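Local coordinates for Two-component response regulator, LuxR family (Aurantimonas sp., PDB 3CZ5), which is a two-component response regulator that probably binds DNA to regulate transcription, present here as a fragment carrying its receiver domain, at residues E68-I73 with A80-F85; P112-Q117 with M129-A134. One frame throughout, in Å; residues are numbered along the deposited sequence.

Interaction 1 of 2, residues E68-I73 with A80-F85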
loop_
_atom_site.group_PDB
_atom_site.type_symbol
_atom_site.label_atom_id
_atom_site.label_comp_id
_atom_site.label_asym_id
_atom_site.label_seq_id
_atom_site.Cartn_x
_atom_site.Cartn_y
_atom_site.Cartn_z
ATOM N N GLU A 68 -6.383 4.188 8.941
ATOM C CA GLU A 68 -6.399 5.492 9.634
ATOM C C GLU A 68 -5.318 6.410 9.014
ATOM O O GLU A 68 -5.582 7.554 8.605
ATOM C CB GLU A 68 -6.270 5.333 11.179
ATOM C CG GLU A 68 -7.504 4.519 11.942
ATOM C CD GLU A 68 -7.244 2.968 12.455
ATOM O OE1 GLU A 68 -7.148 2.001 11.607
ATOM O OE2 GLU A 68 -7.178 2.756 13.717
ATOM N N ALA A 69 -4.113 5.857 8.917
ATOM C CA ALA A 69 -3.004 6.465 8.184
ATOM C C ALA A 69 -3.486 6.992 6.886
ATOM O O ALA A 69 -3.141 8.087 6.501
ATOM C CB ALA A 69 -1.928 5.472 7.907
ATOM N N THR A 70 -4.254 6.197 6.171
ATOM C CA THR A 70 -4.524 6.578 4.763
ATOM C C THR A 70 -5.424 7.804 4.767
ATOM O O THR A 70 -5.218 8.693 3.963
ATOM C CB THR A 70 -5.238 5.492 3.934
ATOM O OG1 THR A 70 -4.309 4.460 3.596
ATOM C CG2 THR A 70 -5.865 6.106 2.650
ATOM N N ARG A 71 -6.411 7.818 5.674
ATOM C CA ARG A 71 -7.284 8.928 5.776
ATOM C C ARG A 71 -6.410 10.118 6.023
ATOM O O ARG A 71 -6.484 11.080 5.291
ATOM C CB ARG A 71 -8.347 8.731 6.861
ATOM C CG ARG A 71 -9.669 8.079 6.314
ATOM C CD ARG A 71 -10.456 7.314 7.410
ATOM N NE ARG A 71 -9.987 7.827 8.698
ATOM C CZ ARG A 71 -9.812 7.085 9.786
ATOM N NH1 ARG A 71 -10.097 5.758 9.723
ATOM N NH2 ARG A 71 -9.342 7.672 10.910
ATOM N N HIS A 72 -5.546 10.054 7.027
ATOM C CA HIS A 72 -4.820 11.279 7.424
ATOM C C HIS A 72 -4.125 11.893 6.245
ATOM O O HIS A 72 -4.196 13.074 6.022
ATOM C CB HIS A 72 -3.807 11.034 8.537
ATOM C CG HIS A 72 -4.364 11.337 9.876
ATOM N ND1 HIS A 72 -4.965 10.377 10.678
ATOM C CD2 HIS A 72 -4.502 12.508 10.526
ATOM C CE1 HIS A 72 -5.430 10.937 11.776
ATOM N NE2 HIS A 72 -5.166 12.233 11.711
ATOM N N ILE A 73 -3.454 11.062 5.478
ATOM C CA ILE A 73 -2.647 11.547 4.428
ATOM C C ILE A 73 -3.498 12.162 3.318
ATOM O O ILE A 73 -3.192 13.193 2.782
ATOM C CB ILE A 73 -1.866 10.416 3.891
ATOM C CG1 ILE A 73 -0.763 10.023 4.886
ATOM C CG2 ILE A 73 -1.376 10.794 2.528
ATOM C CD1 ILE A 73 0.288 8.914 4.386
ATOM N N ALA A 80 -3.128 11.593 -2.905
ATOM C CA ALA A 80 -2.151 10.593 -2.472
ATOM C C ALA A 80 -2.422 9.196 -2.948
ATOM O O ALA A 80 -3.519 8.662 -2.734
ATOM C CB ALA A 80 -2.053 10.576 -0.993
ATOM N N ARG A 81 -1.404 8.587 -3.548
ATOM C CA ARG A 81 -1.491 7.206 -3.939
ATOM C C ARG A 81 -0.954 6.228 -2.841
ATOM O O ARG A 81 0.282 6.042 -2.697
ATOM C CB ARG A 81 -0.755 7.029 -5.267
ATOM C CG ARG A 81 -1.497 7.585 -6.429
ATOM C CD ARG A 81 -0.561 7.948 -7.531
ATOM N NE ARG A 81 -1.217 7.898 -8.868
ATOM C CZ ARG A 81 -0.730 8.442 -10.012
ATOM N NH1 ARG A 81 0.429 9.125 -9.985
ATOM N NH2 ARG A 81 -1.404 8.320 -11.160
ATOM N N ILE A 82 -1.858 5.577 -2.104
ATOM C CA ILE A 82 -1.441 4.579 -1.119
ATOM C C ILE A 82 -1.796 3.135 -1.467
ATOM O O ILE A 82 -2.944 2.853 -1.807
ATOM C CB ILE A 82 -2.074 4.866 0.291
ATOM C CG1 ILE A 82 -1.681 6.258 0.806
ATOM C CG2 ILE A 82 -1.678 3.778 1.306
ATOM C CD1 ILE A 82 -2.660 7.271 0.437
ATOM N N LEU A 83 -0.843 2.207 -1.343
ATOM C CA LEU A 83 -1.086 0.778 -1.604
ATOM C C LEU A 83 -1.085 0.054 -0.274
ATOM O O LEU A 83 -0.057 -0.047 0.370
ATOM C CB LEU A 83 0.009 0.229 -2.485
ATOM C CG LEU A 83 0.216 -1.286 -2.575
ATOM C CD1 LEU A 83 -0.973 -1.995 -3.053
ATOM C CD2 LEU A 83 1.212 -1.696 -3.651
ATOM N N ILE A 84 -2.221 -0.395 0.222
ATOM C CA ILE A 84 -2.145 -1.227 1.402
ATOM C C ILE A 84 -1.584 -2.574 0.964
ATOM O O ILE A 84 -2.052 -3.141 -0.082
ATOM C CB ILE A 84 -3.434 -1.577 1.959
ATOM C CG1 ILE A 84 -4.159 -0.359 2.551
ATOM C CG2 ILE A 84 -3.109 -2.609 3.033
ATOM C CD1 ILE A 84 -3.294 0.826 2.911
ATOM N N PHE A 85 -0.591 -3.073 1.722
ATOM C CA PHE A 85 0.108 -4.343 1.476
ATOM C C PHE A 85 0.068 -5.087 2.776
ATOM O O PHE A 85 0.600 -4.608 3.775
ATOM C CB PHE A 85 1.544 -4.108 1.180
ATOM C CG PHE A 85 2.261 -5.304 0.610
ATOM C CD1 PHE A 85 1.574 -6.292 -0.136
ATOM C CD2 PHE A 85 3.642 -5.442 0.760
ATOM C CE1 PHE A 85 2.263 -7.374 -0.683
ATOM C CE2 PHE A 85 4.297 -6.526 0.232
ATOM C CZ PHE A 85 3.618 -7.457 -0.506
#

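Interaction 2 of 2, residues P112-Q117 with M129-A134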
loop_
_atom_site.group_PDB
_atom_site.type_symbol
_atom_site.label_atom_id
_atom_site.label_comp_id
_atom_site.label_asym_id
_atom_site.label_seq_id
_atom_site.Cartn_x
_atom_site.Cartn_y
_atom_site.Cartn_z
ATOM N N PRO A 112 4.757 -13.175 -4.811
ATOM C CA PRO A 112 5.602 -11.978 -4.664
ATOM C C PRO A 112 5.466 -10.856 -5.737
ATOM O O PRO A 112 5.376 -9.664 -5.339
ATOM C CB PRO A 112 7.017 -12.573 -4.628
ATOM C CG PRO A 112 6.828 -14.081 -4.350
ATOM C CD PRO A 112 5.363 -14.316 -4.106
ATOM N N ALA A 113 5.466 -11.244 -7.040
ATOM C CA ALA A 113 5.369 -10.318 -8.203
ATOM C C ALA A 113 4.298 -9.257 -7.975
ATOM O O ALA A 113 4.458 -8.095 -8.363
ATOM C CB ALA A 113 5.066 -11.044 -9.452
ATOM N N GLU A 114 3.224 -9.662 -7.311
ATOM C CA GLU A 114 2.067 -8.823 -7.077
ATOM C C GLU A 114 2.387 -7.375 -6.672
ATOM O O GLU A 114 1.822 -6.346 -7.203
ATOM C CB GLU A 114 1.228 -9.470 -5.993
ATOM C CG GLU A 114 0.425 -10.558 -6.573
ATOM C CD GLU A 114 -0.524 -10.044 -7.637
ATOM O OE1 GLU A 114 -0.756 -8.766 -7.719
ATOM O OE2 GLU A 114 -1.058 -10.938 -8.353
ATOM N N LEU A 115 3.285 -7.313 -5.699
ATOM C CA LEU A 115 3.680 -6.093 -5.137
ATOM C C LEU A 115 4.094 -5.144 -6.277
ATOM O O LEU A 115 3.496 -4.072 -6.458
ATOM C CB LEU A 115 4.810 -6.391 -4.165
ATOM C CG LEU A 115 5.240 -5.081 -3.573
ATOM C CD1 LEU A 115 3.967 -4.278 -3.177
ATOM C CD2 LEU A 115 6.143 -5.270 -2.412
ATOM N N VAL A 116 5.087 -5.529 -7.087
ATOM C CA VAL A 116 5.564 -4.556 -8.027
ATOM C C VAL A 116 4.509 -4.257 -9.063
ATOM O O VAL A 116 4.159 -3.118 -9.278
ATOM C CB VAL A 116 6.807 -4.968 -8.664
ATOM C CG1 VAL A 116 6.916 -4.259 -10.019
ATOM C CG2 VAL A 116 7.960 -4.613 -7.760
ATOM N N GLN A 117 3.937 -5.273 -9.668
ATOM C CA GLN A 117 2.751 -5.050 -10.519
ATOM C C GLN A 117 1.740 -4.025 -9.968
ATOM O O GLN A 117 1.415 -3.020 -10.645
ATOM C CB GLN A 117 1.989 -6.352 -10.737
ATOM C CG GLN A 117 2.789 -7.468 -11.222
ATOM C CD GLN A 117 2.800 -7.395 -12.674
ATOM O OE1 GLN A 117 1.857 -6.852 -13.271
ATOM N NE2 GLN A 117 3.868 -7.914 -13.300
ATOM N N MET A 129 -5.399 -4.673 -6.971
ATOM C CA MET A 129 -6.039 -5.731 -6.174
ATOM C C MET A 129 -5.356 -7.054 -6.502
ATOM O O MET A 129 -5.480 -7.566 -7.602
ATOM C CB MET A 129 -7.526 -5.854 -6.563
ATOM C CG MET A 129 -8.480 -5.510 -5.448
ATOM S SD MET A 129 -10.186 -5.404 -5.957
ATOM C CE MET A 129 -9.947 -4.328 -7.328
ATOM N N SER A 130 -4.647 -7.670 -5.584
ATOM C CA SER A 130 -4.326 -9.027 -5.914
ATOM C C SER A 130 -5.623 -9.921 -6.174
ATOM O O SER A 130 -6.768 -9.588 -5.765
ATOM C CB SER A 130 -3.366 -9.617 -4.886
ATOM O OG SER A 130 -3.914 -9.501 -3.618
ATOM N N PRO A 131 -5.425 -11.036 -6.915
ATOM C CA PRO A 131 -6.404 -12.051 -7.236
ATOM C C PRO A 131 -7.208 -12.487 -6.036
ATOM O O PRO A 131 -8.430 -12.513 -6.062
ATOM C CB PRO A 131 -5.541 -13.207 -7.674
ATOM C CG PRO A 131 -4.177 -12.781 -7.572
ATOM C CD PRO A 131 -4.179 -11.324 -7.635
ATOM N N ASP A 132 -6.536 -12.864 -4.979
ATOM C CA ASP A 132 -7.282 -13.450 -3.879
ATOM C C ASP A 132 -8.316 -12.485 -3.338
ATOM O O ASP A 132 -9.427 -12.881 -2.985
ATOM C CB ASP A 132 -6.334 -13.905 -2.799
ATOM C CG ASP A 132 -5.350 -12.833 -2.417
ATOM O OD1 ASP A 132 -5.341 -12.589 -1.236
ATOM O OD2 ASP A 132 -4.548 -12.253 -3.198
ATOM N N ILE A 133 -8.029 -11.201 -3.340
ATOM C CA ILE A 133 -9.014 -10.266 -2.813
ATOM C C ILE A 133 -10.088 -9.880 -3.823
ATOM O O ILE A 133 -11.279 -9.736 -3.473
ATOM C CB ILE A 133 -8.328 -9.035 -2.256
ATOM C CG1 ILE A 133 -8.064 -9.237 -0.760
ATOM C CG2 ILE A 133 -9.141 -7.776 -2.531
ATOM C CD1 ILE A 133 -6.729 -8.727 -0.460
ATOM N N ALA A 134 -9.674 -9.740 -5.075
ATOM C CA ALA A 134 -10.633 -9.547 -6.162
ATOM C C ALA A 134 -11.660 -10.652 -6.110
ATOM O O ALA A 134 -12.855 -10.426 -6.261
ATOM C CB ALA A 134 -9.940 -9.587 -7.472
#

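Interaction 1 of 2, residues E68-I73 with A80-F85
No flat group takes part where T70 and I73 meet A80, I82 and I84: the R71 guanidinium belongs to the outer side of the helix, one face lying over E68 CA with an offset toward its rim, and the F85 ring packs edge-to-face with Y21 beyond the sheet. What remains between is mostly aliphatic, with one hydroxyl among the methyl groups, a worked example of helix-on-sheet packing in the CheY-like receiver fold. Helix 66-76 is the connection of the beta-alpha-beta unit between strands 54-57 and 82-86, and its 68-73 portion runs nearly antiparallel to strand 82-85, at 175°, with the axes 10.1 Å apart. I82 is the centre of the strand's contribution. Its CG2 comes within 3.6 Å of T70 OG1, the two side chains sliding past one another in opposite directions, while its CD1 lies 4.1 Å from T70 CG2. I84 reaches the same hydroxyl from the next position on this face of the strand, with CD1 3.8 Å from T70 OG1. A polar atom can sit among these methyl groups because T70 OG1 is hydrogen-bonded to the carbonyl oxygen of G66, one turn back in the helix; chi1 of -75° sets the hydroxyl beside its own backbone N and turns it to the strand, with CG2 only brushing I82 CD1. The I84 side chain is about 6 Å from a bound phosphate ion, probably from the crystallisation liquor, consistent with a pocket near D58, the predicted phosphoacceptor. At the A80 end of the seam, Y44 and Y47 of helix 40-48 pack on I73, and Y47 also touches A80. There the branch methyl of I73 does the work: CG2 stands 4.3 Å from I82 CD1 and 3.6 Å from A80 CB.

Interaction 2 of 2, residues P112-Q117 with M129-A134
E114 makes this contact through its carboxylate, which comes at P131 from the opposite direction: OE2 stands 3.2 Å from P131 CD and 3.7 Å from P131 CG, while OE1 lies 3.9 Å from S130 CB. A bend at chi2 (-61°) folds the chain round to bring both oxygens to the start of helix 131-142. The close-knit side is that of buried S130, whose OG bonds to D132 OD2 at 2.9 Å, meeting it from above the carboxylate plane, and also takes part in a bond with the backbone N of T107; D132 is tied further to T107 and S110. The looser side is solvent-exposed P131, met by E114 OE2 without any hydrogen bond across the contact. Replacing E114 with an alanine would probably leave P131 CD and S130 CB without their cover from helix 114-122. Helix 131-142, entered through the short edge strand 128-129, follows the fifth beta-alpha unit, which ends in helix 114-122. Since a proline nitrogen has no hydrogen to give, the carboxylate rests on P131 and S130 mainly by packing, and any pull from the helix N-terminus would probably be offset in part by the like charge of D132.

Followed from the N terminus, the chain closes interaction 1 first: it finishes helix 66-76 and turns back within six residues, three of them still helical, and strand 82-86 enters the sheet. Only afterwards does interaction 2 open, closing a longer excursion of eleven residues that takes in the rest of helix 114-122 and the start of edge strand 128-129. The two are in series, neither nested nor crossed, with centres about 17 Å apart on opposite sides of the chain's centre. They nevertheless meet through the sheet, where L115 CD2 packs 3.5 Å from F85 CE2 and L115 also touches L83. One strand thus carries helix 66-76 on one face and helix 114-122 on the other.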